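PDB 2IVF: ethylbenzene dehydrogenase alpha-subunit from Aromatoleum aromaticum, which belongs to the molybdopterin oxidoreductase family and binds a molybdenum atom, two pterin guanosine dinucleotide ligands and an iron/sulfur cluster. Local coordinates for residues A[118-123]-A[243-248]; A[173-178]-A[718-723]; A[488-493]-A[744-749]; A[548-553]-A[558-563]; A[822-825]-A[831-834]. All coordinates share one frame; numbering follows the deposited sequence.

In the fold
The five contacts are spread over the alpha-subunit, which holds a molybdenum atom, two pterin dinucleotide ligands and an iron/sulfur cluster. Interaction 1 lies beside the beta-subunit, on the opposite side of the chain's centre from interactions 2 and 4. Along the chain, interactions 1 and 2 cross, as do 2 and 3, whose nearest atoms are about 10 Å apart. Interaction 4 is nested within the loops closed by both 2 and 3. It comes within about 10 Å of interaction 5, nearest atoms again. Of the ligands, MD1 lies about 11 Å from the L550 side chain of interaction 4 and MGD about 12 Å from that of K832 in interaction 5.

Interaction 1 (A[118-123]-A[243-248]); sequences DYVDYN and NLLDAE
Y119 reaches across to L245 and D246, tying a loop that follows strand 102-108 to a short 3-10 turn. That turn leads into strand 249-253 of the parallel four-stranded sheet. The tyrosine leaves its backbone with CG opposite the carbonyl carbon (chi1 -73°), a torsion that lays the ring alongside L245, the two side chains running past each other in opposite directions. Starting at CB, the ring first meets L245: CD2 is 3.9 Å from CD1 of the leucine and slightly farther from its CB. One atom further on, CE2 turns to the carboxylate, 3.4 Å from D246 OD2, and CZ lies equally near that oxygen. V120 follows the same apolar patch, its CG2 lying 3.8 Å from L245 CD1, while the backbone N of V120 is buried here without a polar partner.

Around this pair, helix 265-274 adds F267 against L245 and both H266 and E270 against V120. The next residue, D121, turns to the beta-subunit, where its OD1 forms a salt bridge with R233 of that chain, so the loop is held by both this chain and the beta-subunit. At the tip of the tyrosine, Y119 OH donates at 2.6 Å to the syn lone pair of D246 OD2, which lies at the edge of the ring in its plane; ring and carboxylate planes stand 90° apart.

Interaction 2 (A[173-178]-A[718-723]); sequences SIIDSF and RRYDEL
Y720 meets helix 163-181 at I175 and F178, one helical turn apart, and the contact is buried. Its CE1 touches both neighbours, 4.0 Å from I175 CG1 and 4.1 Å from F178 CD2. The hydroxyl goes deeper: OH is 3.5 Å from F178 CB and also lies near CG2 of I175. Both aliphatic and aromatic partners meet the tyrosine ring at a slant, and no hydrogen bond joins the two segments. Y720 holds CG opposite its carbonyl carbon (chi1 -70°), which directs the ring toward helix 163-181.

The next shell supplies the partner of this hydroxyl: Y720 OH is hydrogen-bonded to E179 OE2, just beyond F178 on the same helix. F710, from the strand paired with 717-719, brings its ring against both F178 and Y720, and V698 and A702 of helix 687-704 also pack on the tyrosine. Within helix 163-181, I174 CG2 lies 3.7 Å above one face of the F178 ring, toward its rim. At the end of strand 717-719, R719 grips D721 side-on with two nitrogens, NE to OD1 and NH2 to OD2, the latter at 2.8 Å. The arrangement is that of an antiparallel beta hairpin, 709-711 with 717-719, whose exit places an aromatic side chain against a helix of the molybdopterin oxidoreductase fold.

Interaction 3 (A[488-493]-A[744-749]); sequences MVYLGV and VDINRA
I746 and Y490 face each other with the same first torsion: CG1 of the isoleucine (chi1 -69°) and CG of the tyrosine (chi1 -72°) both stand opposite their carbonyl carbons. In I746, the second torsion of 165° then stretches the chain out, carrying CD1 straight to the other helix. There the methyl settles on the backbone side of the tyrosine, 3.7 Å from Y490 CB and equally close to the L491 N. L491 CB is a looser neighbour at 4.3 Å. The other branch, CG2, stands opposite the backbone N of I746 and approaches the tyrosine ring, 3.9 Å from CD2, at a slant to the ring plane.

This is helix-to-helix packing, between helices 486-493 and 736-749, with Y490 and I746 closest through their CA atoms at 7.3 Å. No hydrogen bond crosses the contact, and one isoleucine meets two consecutive residues of the facing helix. D486, from the start of helix 486-493, and T498 from a loop also touch I746, and L506 of helix 504-520 packs on Y490.

The tyrosine ring runs on past the isoleucine, and its OH is hydrogen-bonded to T775 OG1, which gives the polar end of this buried side chain a partner. On helix 736-749, R748, two residues after I746, forms a salt bridge with D745, the residue before I746, NH1 to OD1 at 3.0 Å, though the hydrogen bond within it is weak.

Interaction 4 (A[548-553]-A[558-563]); sequences MWLYYH and QLWNNK
Y551 and W560 lie alongside each other, their side chains running in opposite directions, where helix 546-553 turns back into helix 557-560. The tyrosine sets CG opposite its backbone N (chi1 -177°), swinging the ring out beside the tryptophan toward N561. W560 instead holds CG opposite the carbonyl carbon, an orientation that carries the six-membered part of its indole back to the first helix. CH2 reaches L550 CB at 3.7 Å, and CZ3 lies 4.0 Å from Y551 CB. L550 CD1 adds a second touch on CH2. At the far end of the indole, NE1 is hydrogen-bonded to I937 O, which helps fix the ring's rotation.

N561, the first residue beyond the helix, brings its amide to the edge of the Y551 ring, the two planes 71° apart. ND2 donates to Y551 OH at 3.0 Å in a nearly straight bond, N-H...O 176°, with the hydroxyl oxygen in the amide plane. The amide's other atom, OD1, accepts from G575 N, at the start of helix 574-583. Gripped at both ends, the amide has its orientation defined, and it links the tyrosine to a third helix through polar bonds beside an apolar indole contact.

Interaction 5 (A[822-825]-A[831-834]); sequences LEAG and HKDT
K832 and A824 account for most of this small contact, with G825 contributing a little at the margin. The lysine points its side chain toward the end of helix 819-824 and keeps it fully extended beyond CG, which lets NZ reach the backbone. NZ donates to A824 O at 2.8 Å, approaching with a C=O...N angle of 145° and tilted 27° from the carbonyl plane. CE comes along with it, 3.3 Å from the same oxygen, while A824 CB is 4.1 Å from NZ.

The ammonium has stronger partners in D567 and E826, both salt-bridged to NZ, so two carboxylates and a carbonyl gather round a single charge. Lying at the C-terminal end of helix 819-824, that carbonyl would probably make the site more attractive to a positive charge. The loop after G825 brings K832 back to it. G825 itself, with phi 80° and two bonds back into the last turn, forms a Schellman motif, with a lysine hydrogen-bonded to the carbonyl just before it.

Interaction 1 (A[118-123]-A[243-248])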
# COMPACT_ATOMS: atom_id res chain seq x y z
N ASP A 118 27.25 11.20 6.58
CA ASP A 118 26.51 11.48 7.78
C ASP A 118 25.04 11.10 7.72
O ASP A 118 24.35 11.19 8.72
CB ASP A 118 26.62 12.99 8.10
CG ASP A 118 28.03 13.44 8.35
OD1 ASP A 118 28.78 12.73 9.06
OD2 ASP A 118 28.38 14.52 7.82
N TYR A 119 24.52 10.76 6.55
CA TYR A 119 23.11 10.55 6.39
C TYR A 119 22.82 9.06 6.16
O TYR A 119 23.73 8.28 5.83
CB TYR A 119 22.56 11.40 5.22
CG TYR A 119 22.47 12.88 5.56
CD1 TYR A 119 23.58 13.72 5.43
CD2 TYR A 119 21.28 13.44 6.00
CE1 TYR A 119 23.50 15.07 5.74
CE2 TYR A 119 21.19 14.82 6.32
CZ TYR A 119 22.33 15.63 6.16
OH TYR A 119 22.32 16.99 6.47
N VAL A 120 21.56 8.70 6.33
CA VAL A 120 21.08 7.37 6.06
C VAL A 120 20.82 7.24 4.58
O VAL A 120 20.33 8.19 3.93
CB VAL A 120 19.78 7.07 6.84
CG1 VAL A 120 19.22 5.66 6.48
CG2 VAL A 120 20.00 7.28 8.38
N ASP A 121 21.15 6.08 4.03
CA ASP A 121 20.85 5.80 2.63
C ASP A 121 19.36 5.55 2.42
O ASP A 121 18.55 5.64 3.37
CB ASP A 121 21.75 4.67 2.07
CG ASP A 121 21.51 3.29 2.71
OD1 ASP A 121 20.37 3.01 3.13
OD2 ASP A 121 22.48 2.47 2.83
N TYR A 122 19.00 5.37 1.16
CA TYR A 122 17.59 5.23 0.80
C TYR A 122 17.21 3.72 0.69
O TYR A 122 16.07 3.40 0.33
CB TYR A 122 17.27 5.91 -0.52
CG TYR A 122 17.13 7.41 -0.47
CD1 TYR A 122 18.24 8.21 -0.40
CD2 TYR A 122 15.87 8.02 -0.56
CE1 TYR A 122 18.13 9.60 -0.38
CE2 TYR A 122 15.75 9.44 -0.54
CZ TYR A 122 16.88 10.20 -0.47
OH TYR A 122 16.81 11.57 -0.45
N ASN A 123 18.15 2.82 0.99
CA ASN A 123 17.95 1.42 0.72
C ASN A 123 17.00 0.75 1.71
O ASN A 123 16.98 1.12 2.88
CB ASN A 123 19.28 0.73 0.78
CG ASN A 123 20.17 1.14 -0.35
OD1 ASN A 123 19.70 1.30 -1.48
ND2 ASN A 123 21.45 1.29 -0.07
N ASN A 243 15.89 14.85 4.51
CA ASN A 243 15.79 16.17 5.16
C ASN A 243 15.23 16.04 6.59
O ASN A 243 15.62 16.81 7.49
CB ASN A 243 14.88 17.10 4.38
CG ASN A 243 14.87 18.54 4.90
OD1 ASN A 243 15.93 19.14 5.08
ND2 ASN A 243 13.68 19.09 5.11
N LEU A 244 14.42 15.02 6.83
CA LEU A 244 13.91 14.76 8.20
C LEU A 244 15.03 14.49 9.19
O LEU A 244 14.88 14.75 10.37
CB LEU A 244 12.96 13.56 8.22
CG LEU A 244 11.61 13.60 7.51
CD1 LEU A 244 10.80 12.35 7.93
CD2 LEU A 244 10.87 14.92 7.77
N LEU A 245 16.16 14.00 8.71
CA LEU A 245 17.27 13.75 9.59
C LEU A 245 17.93 15.02 10.14
O LEU A 245 18.74 14.95 11.06
CB LEU A 245 18.28 12.92 8.89
CG LEU A 245 17.81 11.50 8.52
CD1 LEU A 245 18.87 10.83 7.65
CD2 LEU A 245 17.53 10.72 9.82
N ASP A 246 17.60 16.17 9.54
CA ASP A 246 18.02 17.46 10.01
C ASP A 246 16.97 18.25 10.83
O ASP A 246 17.24 19.35 11.25
CB ASP A 246 18.45 18.30 8.81
CG ASP A 246 19.78 17.84 8.23
OD1 ASP A 246 20.64 17.46 9.02
OD2 ASP A 246 19.96 17.92 7.00
N ALA A 247 15.78 17.67 11.03
CA ALA A 247 14.73 18.28 11.76
C ALA A 247 14.83 17.82 13.21
O ALA A 247 15.37 16.74 13.50
CB ALA A 247 13.38 17.88 11.15
N GLU A 248 14.43 18.68 14.13
CA GLU A 248 14.36 18.34 15.57
C GLU A 248 12.93 18.05 15.95
O GLU A 248 12.64 17.41 16.95
CB GLU A 248 14.91 19.50 16.40
CG GLU A 248 16.33 19.80 16.12
CD GLU A 248 16.81 21.05 16.79
OE1 GLU A 248 16.11 22.07 16.76
OE2 GLU A 248 17.94 21.01 17.32

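Interaction 2 (A[173-178]-A[718-723])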
# COMPACT_ATOMS: atom_id res chain seq x y z
N SER A 173 -15.64 8.42 -34.27
CA SER A 173 -16.37 9.22 -33.28
C SER A 173 -15.71 10.61 -33.08
O SER A 173 -16.39 11.64 -32.92
CB SER A 173 -16.49 8.48 -31.96
OG SER A 173 -15.26 8.55 -31.26
N ILE A 174 -14.37 10.64 -33.12
CA ILE A 174 -13.62 11.91 -33.08
C ILE A 174 -13.98 12.83 -34.25
O ILE A 174 -14.30 14.01 -34.10
CB ILE A 174 -12.08 11.64 -33.02
CG1 ILE A 174 -11.70 10.98 -31.70
CG2 ILE A 174 -11.30 12.92 -33.21
CD1 ILE A 174 -10.22 10.50 -31.65
N ILE A 175 -13.94 12.25 -35.45
CA ILE A 175 -14.34 12.93 -36.65
C ILE A 175 -15.77 13.42 -36.56
O ILE A 175 -16.04 14.58 -36.83
CB ILE A 175 -14.18 12.01 -37.86
CG1 ILE A 175 -12.70 11.71 -38.08
CG2 ILE A 175 -14.73 12.66 -39.10
CD1 ILE A 175 -12.41 10.67 -39.11
N ASP A 176 -16.69 12.54 -36.17
CA ASP A 176 -18.12 12.93 -36.09
C ASP A 176 -18.29 14.20 -35.21
O ASP A 176 -18.96 15.16 -35.56
CB ASP A 176 -18.92 11.79 -35.45
CG ASP A 176 -19.13 10.60 -36.38
OD1 ASP A 176 -18.94 10.72 -37.59
OD2 ASP A 176 -19.48 9.53 -35.86
N SER A 177 -17.63 14.20 -34.06
CA SER A 177 -17.81 15.31 -33.11
C SER A 177 -17.12 16.59 -33.57
O SER A 177 -17.66 17.70 -33.45
CB SER A 177 -17.34 14.88 -31.74
OG SER A 177 -17.41 15.98 -30.85
N PHE A 178 -15.93 16.44 -34.16
CA PHE A 178 -15.22 17.58 -34.73
C PHE A 178 -16.01 18.22 -35.87
O PHE A 178 -16.08 19.42 -35.95
CB PHE A 178 -13.84 17.17 -35.22
CG PHE A 178 -12.84 16.94 -34.11
CD1 PHE A 178 -13.26 16.74 -32.78
CD2 PHE A 178 -11.50 16.89 -34.40
CE1 PHE A 178 -12.35 16.51 -31.76
CE2 PHE A 178 -10.57 16.68 -33.40
CZ PHE A 178 -10.99 16.47 -32.06
N ARG A 718 -7.58 22.90 -38.61
CA ARG A 718 -6.48 21.94 -38.51
C ARG A 718 -6.77 20.74 -39.40
O ARG A 718 -7.92 20.30 -39.51
CB ARG A 718 -6.32 21.47 -37.08
CG ARG A 718 -5.85 22.55 -36.14
CD ARG A 718 -5.75 22.06 -34.75
NE ARG A 718 -5.55 23.21 -33.87
CZ ARG A 718 -4.88 23.19 -32.73
NH1 ARG A 718 -4.34 22.06 -32.26
NH2 ARG A 718 -4.78 24.31 -32.04
N ARG A 719 -5.73 20.21 -40.03
CA ARG A 719 -5.91 19.10 -40.94
C ARG A 719 -5.91 17.77 -40.20
O ARG A 719 -5.08 17.52 -39.32
CB ARG A 719 -4.83 19.10 -42.01
CG ARG A 719 -4.84 20.31 -42.90
CD ARG A 719 -3.81 20.16 -44.02
NE ARG A 719 -4.10 19.02 -44.89
CZ ARG A 719 -4.74 19.08 -46.05
NH1 ARG A 719 -5.19 20.25 -46.55
NH2 ARG A 719 -4.95 17.97 -46.74
N TYR A 720 -6.88 16.92 -40.54
CA TYR A 720 -6.91 15.57 -40.00
C TYR A 720 -5.68 14.77 -40.44
O TYR A 720 -5.16 13.95 -39.67
CB TYR A 720 -8.11 14.78 -40.49
CG TYR A 720 -9.44 15.23 -39.97
CD1 TYR A 720 -9.82 14.94 -38.68
CD2 TYR A 720 -10.34 15.88 -40.80
CE1 TYR A 720 -11.05 15.33 -38.19
CE2 TYR A 720 -11.59 16.26 -40.33
CZ TYR A 720 -11.94 15.99 -39.02
OH TYR A 720 -13.17 16.37 -38.53
N ASP A 721 -5.25 14.99 -41.68
CA ASP A 721 -4.21 14.16 -42.26
C ASP A 721 -2.81 14.45 -41.74
O ASP A 721 -1.87 13.74 -42.12
CB ASP A 721 -4.23 14.20 -43.79
CG ASP A 721 -3.80 15.53 -44.36
OD1 ASP A 721 -3.43 16.45 -43.59
OD2 ASP A 721 -3.87 15.66 -45.61
N GLU A 722 -2.65 15.48 -40.92
CA GLU A 722 -1.32 15.76 -40.39
C GLU A 722 -1.19 15.41 -38.93
O GLU A 722 -0.10 15.50 -38.37
CB GLU A 722 -0.89 17.19 -40.70
CG GLU A 722 -1.62 18.28 -39.97
CD GLU A 722 -1.52 19.64 -40.70
OE1 GLU A 722 -0.82 19.74 -41.72
OE2 GLU A 722 -2.17 20.59 -40.20
N LEU A 723 -2.27 14.94 -38.32
CA LEU A 723 -2.24 14.61 -36.91
C LEU A 723 -1.20 13.55 -36.58
O LEU A 723 -0.48 13.69 -35.58
CB LEU A 723 -3.61 14.13 -36.39
CG LEU A 723 -4.66 15.24 -36.34
CD1 LEU A 723 -6.06 14.64 -36.10
CD2 LEU A 723 -4.28 16.27 -35.28

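Interaction 3 (A[488-493]-A[744-749])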
# COMPACT_ATOMS: atom_id res chain seq x y z
N MET A 488 8.04 15.00 -19.69
CA MET A 488 6.68 14.86 -20.17
C MET A 488 6.20 16.08 -20.92
O MET A 488 5.62 15.95 -22.03
CB MET A 488 5.75 14.58 -19.00
CG MET A 488 5.93 13.22 -18.49
SD MET A 488 4.88 12.94 -17.08
CE MET A 488 5.95 13.41 -15.71
N VAL A 489 6.43 17.29 -20.39
CA VAL A 489 5.82 18.44 -21.08
C VAL A 489 6.51 18.80 -22.38
O VAL A 489 5.83 19.18 -23.30
CB VAL A 489 5.60 19.68 -20.18
CG1 VAL A 489 4.98 19.27 -18.83
CG2 VAL A 489 6.88 20.41 -19.98
N TYR A 490 7.82 18.66 -22.51
CA TYR A 490 8.46 18.89 -23.83
C TYR A 490 8.09 17.80 -24.84
O TYR A 490 7.85 18.09 -26.04
CB TYR A 490 9.98 19.00 -23.73
CG TYR A 490 10.47 20.27 -23.10
CD1 TYR A 490 10.71 21.40 -23.88
CD2 TYR A 490 10.73 20.35 -21.75
CE1 TYR A 490 11.16 22.57 -23.30
CE2 TYR A 490 11.15 21.50 -21.16
CZ TYR A 490 11.39 22.60 -21.92
OH TYR A 490 11.82 23.77 -21.35
N LEU A 491 8.05 16.56 -24.38
CA LEU A 491 7.57 15.48 -25.24
C LEU A 491 6.16 15.80 -25.72
O LEU A 491 5.81 15.52 -26.86
CB LEU A 491 7.60 14.16 -24.50
CG LEU A 491 7.18 12.95 -25.31
CD1 LEU A 491 8.13 12.74 -26.45
CD2 LEU A 491 7.13 11.71 -24.40
N GLY A 492 5.37 16.40 -24.85
CA GLY A 492 4.01 16.72 -25.16
C GLY A 492 3.81 17.82 -26.17
O GLY A 492 2.80 17.81 -26.87
N VAL A 493 4.75 18.76 -26.27
CA VAL A 493 4.54 19.94 -27.14
C VAL A 493 5.51 20.16 -28.25
O VAL A 493 5.19 20.87 -29.20
CB VAL A 493 4.43 21.26 -26.34
CG1 VAL A 493 3.25 21.15 -25.33
CG2 VAL A 493 5.74 21.59 -25.62
N VAL A 744 15.32 11.25 -22.22
CA VAL A 744 16.67 11.33 -21.67
C VAL A 744 17.35 12.58 -22.22
O VAL A 744 17.99 13.32 -21.49
CB VAL A 744 17.50 10.07 -21.93
CG1 VAL A 744 18.98 10.33 -21.62
CG2 VAL A 744 16.94 8.90 -21.10
N ASP A 745 17.19 12.84 -23.51
CA ASP A 745 17.76 14.04 -24.15
C ASP A 745 17.19 15.33 -23.56
O ASP A 745 17.89 16.31 -23.39
CB ASP A 745 17.49 14.05 -25.64
CG ASP A 745 18.53 13.27 -26.44
OD1 ASP A 745 19.48 12.70 -25.83
OD2 ASP A 745 18.40 13.29 -27.68
N ILE A 746 15.90 15.31 -23.30
CA ILE A 746 15.22 16.43 -22.66
C ILE A 746 15.84 16.65 -21.27
O ILE A 746 16.24 17.75 -20.97
CB ILE A 746 13.70 16.20 -22.52
CG1 ILE A 746 13.01 16.23 -23.90
CG2 ILE A 746 13.10 17.22 -21.50
CD1 ILE A 746 11.59 15.64 -23.87
N ASN A 747 15.98 15.59 -20.46
CA ASN A 747 16.59 15.72 -19.14
C ASN A 747 18.02 16.25 -19.20
O ASN A 747 18.46 17.01 -18.32
CB ASN A 747 16.55 14.37 -18.36
CG ASN A 747 15.19 14.08 -17.73
OD1 ASN A 747 14.99 13.00 -17.17
ND2 ASN A 747 14.27 15.00 -17.82
N ARG A 748 18.76 15.85 -20.22
CA ARG A 748 20.14 16.34 -20.39
C ARG A 748 20.19 17.82 -20.77
O ARG A 748 21.05 18.57 -20.33
CB ARG A 748 20.87 15.54 -21.46
CG ARG A 748 21.17 14.08 -21.09
CD ARG A 748 21.43 13.26 -22.33
NE ARG A 748 22.76 13.47 -22.84
CZ ARG A 748 23.18 13.13 -24.06
NH1 ARG A 748 22.36 12.61 -24.94
NH2 ARG A 748 24.42 13.36 -24.39
N ALA A 749 19.26 18.21 -21.62
CA ALA A 749 19.15 19.54 -22.15
C ALA A 749 18.77 20.54 -21.07
O ALA A 749 19.26 21.65 -21.10
CB ALA A 749 18.11 19.56 -23.29

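Interaction 4 (A[548-553]-A[558-563])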
# COMPACT_ATOMS: atom_id res chain seq x y z
N MET A 548 -15.15 23.53 -14.00
CA MET A 548 -15.96 24.23 -14.98
C MET A 548 -16.82 23.26 -15.78
O MET A 548 -18.03 23.43 -15.85
CB MET A 548 -15.13 25.06 -15.96
CG MET A 548 -14.33 26.16 -15.31
SD MET A 548 -15.31 27.20 -14.21
CE MET A 548 -14.06 28.40 -13.71
N TRP A 549 -16.19 22.26 -16.38
CA TRP A 549 -16.93 21.37 -17.27
C TRP A 549 -17.84 20.46 -16.39
O TRP A 549 -18.96 20.17 -16.78
CB TRP A 549 -15.99 20.56 -18.18
CG TRP A 549 -15.43 19.35 -17.57
CD1 TRP A 549 -14.45 19.27 -16.65
CD2 TRP A 549 -15.83 18.03 -17.86
NE1 TRP A 549 -14.23 17.94 -16.30
CE2 TRP A 549 -15.08 17.16 -17.03
CE3 TRP A 549 -16.80 17.50 -18.71
CZ2 TRP A 549 -15.23 15.79 -17.07
CZ3 TRP A 549 -16.96 16.13 -18.75
CH2 TRP A 549 -16.17 15.29 -17.94
N LEU A 550 -17.39 20.11 -15.18
CA LEU A 550 -18.23 19.32 -14.28
C LEU A 550 -19.48 20.07 -13.93
O LEU A 550 -20.59 19.50 -13.95
CB LEU A 550 -17.48 18.91 -13.02
CG LEU A 550 -16.34 17.90 -13.19
CD1 LEU A 550 -15.65 17.67 -11.86
CD2 LEU A 550 -16.82 16.58 -13.84
N TYR A 551 -19.33 21.38 -13.67
CA TYR A 551 -20.46 22.26 -13.35
C TYR A 551 -21.42 22.45 -14.51
O TYR A 551 -22.61 22.37 -14.31
CB TYR A 551 -19.94 23.67 -12.95
CG TYR A 551 -20.98 24.69 -12.53
CD1 TYR A 551 -21.45 24.74 -11.22
CD2 TYR A 551 -21.46 25.67 -13.43
CE1 TYR A 551 -22.41 25.72 -10.82
CE2 TYR A 551 -22.37 26.61 -13.03
CZ TYR A 551 -22.83 26.64 -11.72
OH TYR A 551 -23.76 27.61 -11.40
N TYR A 552 -20.88 22.71 -15.69
CA TYR A 552 -21.67 23.02 -16.87
C TYR A 552 -22.19 21.82 -17.64
O TYR A 552 -23.19 21.92 -18.30
CB TYR A 552 -20.82 23.88 -17.81
CG TYR A 552 -20.73 25.30 -17.35
CD1 TYR A 552 -21.88 26.08 -17.26
CD2 TYR A 552 -19.51 25.88 -16.96
CE1 TYR A 552 -21.83 27.37 -16.82
CE2 TYR A 552 -19.45 27.23 -16.55
CZ TYR A 552 -20.61 27.96 -16.48
OH TYR A 552 -20.63 29.28 -16.06
N HIS A 553 -21.52 20.68 -17.54
CA HIS A 553 -21.84 19.54 -18.40
C HIS A 553 -22.16 18.25 -17.67
O HIS A 553 -22.77 17.36 -18.27
CB HIS A 553 -20.68 19.25 -19.35
CG HIS A 553 -20.41 20.36 -20.30
ND1 HIS A 553 -21.25 20.67 -21.34
CD2 HIS A 553 -19.43 21.30 -20.32
CE1 HIS A 553 -20.78 21.73 -21.98
NE2 HIS A 553 -19.66 22.11 -21.38
N GLN A 558 -26.06 21.40 -9.65
CA GLN A 558 -27.18 21.06 -8.77
C GLN A 558 -26.69 20.66 -7.39
O GLN A 558 -27.47 20.70 -6.46
CB GLN A 558 -28.01 19.90 -9.32
CG GLN A 558 -28.59 20.13 -10.68
CD GLN A 558 -28.94 18.82 -11.38
OE1 GLN A 558 -28.08 17.99 -11.69
NE2 GLN A 558 -30.23 18.65 -11.68
N LEU A 559 -25.43 20.24 -7.26
CA LEU A 559 -24.84 19.93 -5.98
C LEU A 559 -24.11 21.14 -5.39
O LEU A 559 -24.33 21.53 -4.25
CB LEU A 559 -23.83 18.80 -6.11
CG LEU A 559 -24.33 17.38 -6.43
CD1 LEU A 559 -25.39 17.35 -7.50
CD2 LEU A 559 -23.20 16.48 -6.78
N TRP A 560 -23.24 21.73 -6.21
CA TRP A 560 -22.35 22.78 -5.77
C TRP A 560 -23.00 24.14 -5.48
O TRP A 560 -22.38 24.99 -4.85
CB TRP A 560 -21.22 22.94 -6.78
CG TRP A 560 -20.46 21.73 -6.97
CD1 TRP A 560 -20.44 20.62 -6.16
CD2 TRP A 560 -19.50 21.49 -8.00
NE1 TRP A 560 -19.55 19.72 -6.63
CE2 TRP A 560 -18.94 20.23 -7.75
CE3 TRP A 560 -19.05 22.22 -9.10
CZ2 TRP A 560 -18.02 19.65 -8.60
CZ3 TRP A 560 -18.13 21.66 -9.94
CH2 TRP A 560 -17.61 20.38 -9.68
N ASN A 561 -24.24 24.34 -5.93
CA ASN A 561 -25.00 25.54 -5.60
C ASN A 561 -25.96 25.30 -4.44
O ASN A 561 -26.84 26.11 -4.20
CB ASN A 561 -25.79 26.04 -6.83
CG ASN A 561 -24.89 26.54 -7.94
OD1 ASN A 561 -23.75 26.94 -7.68
ND2 ASN A 561 -25.38 26.51 -9.17
N ASN A 562 -25.82 24.16 -3.76
CA ASN A 562 -26.63 23.87 -2.59
C ASN A 562 -26.06 24.63 -1.40
O ASN A 562 -25.01 24.27 -0.88
CB ASN A 562 -26.65 22.37 -2.29
CG ASN A 562 -27.67 21.99 -1.21
OD1 ASN A 562 -28.17 22.85 -0.47
ND2 ASN A 562 -28.02 20.72 -1.15
N LYS A 563 -26.75 25.68 -0.98
CA LYS A 563 -26.26 26.53 0.11
C LYS A 563 -26.18 25.78 1.44
O LYS A 563 -25.40 26.14 2.30
CB LYS A 563 -27.15 27.76 0.26
CG LYS A 563 -27.00 28.71 -0.90
CD LYS A 563 -27.95 29.89 -0.83
CE LYS A 563 -28.08 30.49 -2.23
NZ LYS A 563 -28.59 31.88 -2.25

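Interaction 5 (A[822-825]-A[831-834])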
# COMPACT_ATOMS: atom_id res chain seq x y z
N LEU A 822 -11.99 39.32 2.83
CA LEU A 822 -12.44 40.23 3.85
C LEU A 822 -13.90 39.89 4.25
O LEU A 822 -14.20 39.68 5.43
CB LEU A 822 -12.33 41.66 3.31
CG LEU A 822 -10.94 42.32 3.25
CD1 LEU A 822 -11.03 43.76 2.65
CD2 LEU A 822 -10.37 42.37 4.65
N GLU A 823 -14.80 39.81 3.26
CA GLU A 823 -16.23 39.58 3.54
C GLU A 823 -16.51 38.17 4.10
O GLU A 823 -17.39 38.01 4.92
CB GLU A 823 -17.07 39.82 2.28
CG GLU A 823 -17.27 41.32 2.00
CD GLU A 823 -18.12 41.65 0.78
OE1 GLU A 823 -18.67 40.73 0.11
OE2 GLU A 823 -18.24 42.88 0.50
N ALA A 824 -15.76 37.17 3.62
CA ALA A 824 -15.89 35.75 4.03
C ALA A 824 -15.31 35.48 5.40
O ALA A 824 -15.48 34.37 5.92
CB ALA A 824 -15.16 34.82 3.05
N GLY A 825 -14.60 36.44 5.97
CA GLY A 825 -13.98 36.27 7.28
C GLY A 825 -12.68 35.48 7.17
O GLY A 825 -12.25 34.87 8.13
N HIS A 831 -10.10 29.56 11.86
CA HIS A 831 -10.73 28.25 11.91
C HIS A 831 -12.20 28.36 11.45
O HIS A 831 -12.97 29.23 11.94
CB HIS A 831 -10.72 27.68 13.32
CG HIS A 831 -11.57 26.45 13.43
ND1 HIS A 831 -11.38 25.36 12.61
CD2 HIS A 831 -12.66 26.18 14.18
CE1 HIS A 831 -12.30 24.45 12.87
NE2 HIS A 831 -13.08 24.91 13.83
N LYS A 832 -12.55 27.54 10.47
CA LYS A 832 -13.95 27.32 10.09
C LYS A 832 -14.18 25.85 10.10
O LYS A 832 -13.40 25.10 9.53
CB LYS A 832 -14.26 27.83 8.69
CG LYS A 832 -14.31 29.38 8.59
CD LYS A 832 -14.67 29.84 7.15
CE LYS A 832 -14.83 31.35 6.96
NZ LYS A 832 -15.25 31.60 5.55
N ASP A 833 -15.27 25.42 10.74
CA ASP A 833 -15.61 24.02 10.69
C ASP A 833 -16.03 23.59 9.28
O ASP A 833 -16.48 24.40 8.45
CB ASP A 833 -16.56 23.60 11.81
CG ASP A 833 -15.80 23.39 13.18
OD1 ASP A 833 -16.17 24.03 14.16
OD2 ASP A 833 -14.81 22.60 13.27
N THR A 834 -15.75 22.34 8.95
CA THR A 834 -16.18 21.80 7.67
C THR A 834 -17.63 22.12 7.43
O THR A 834 -18.46 21.94 8.34
CB THR A 834 -16.07 20.28 7.69
OG1 THR A 834 -14.84 19.92 8.33
CG2 THR A 834 -16.16 19.71 6.26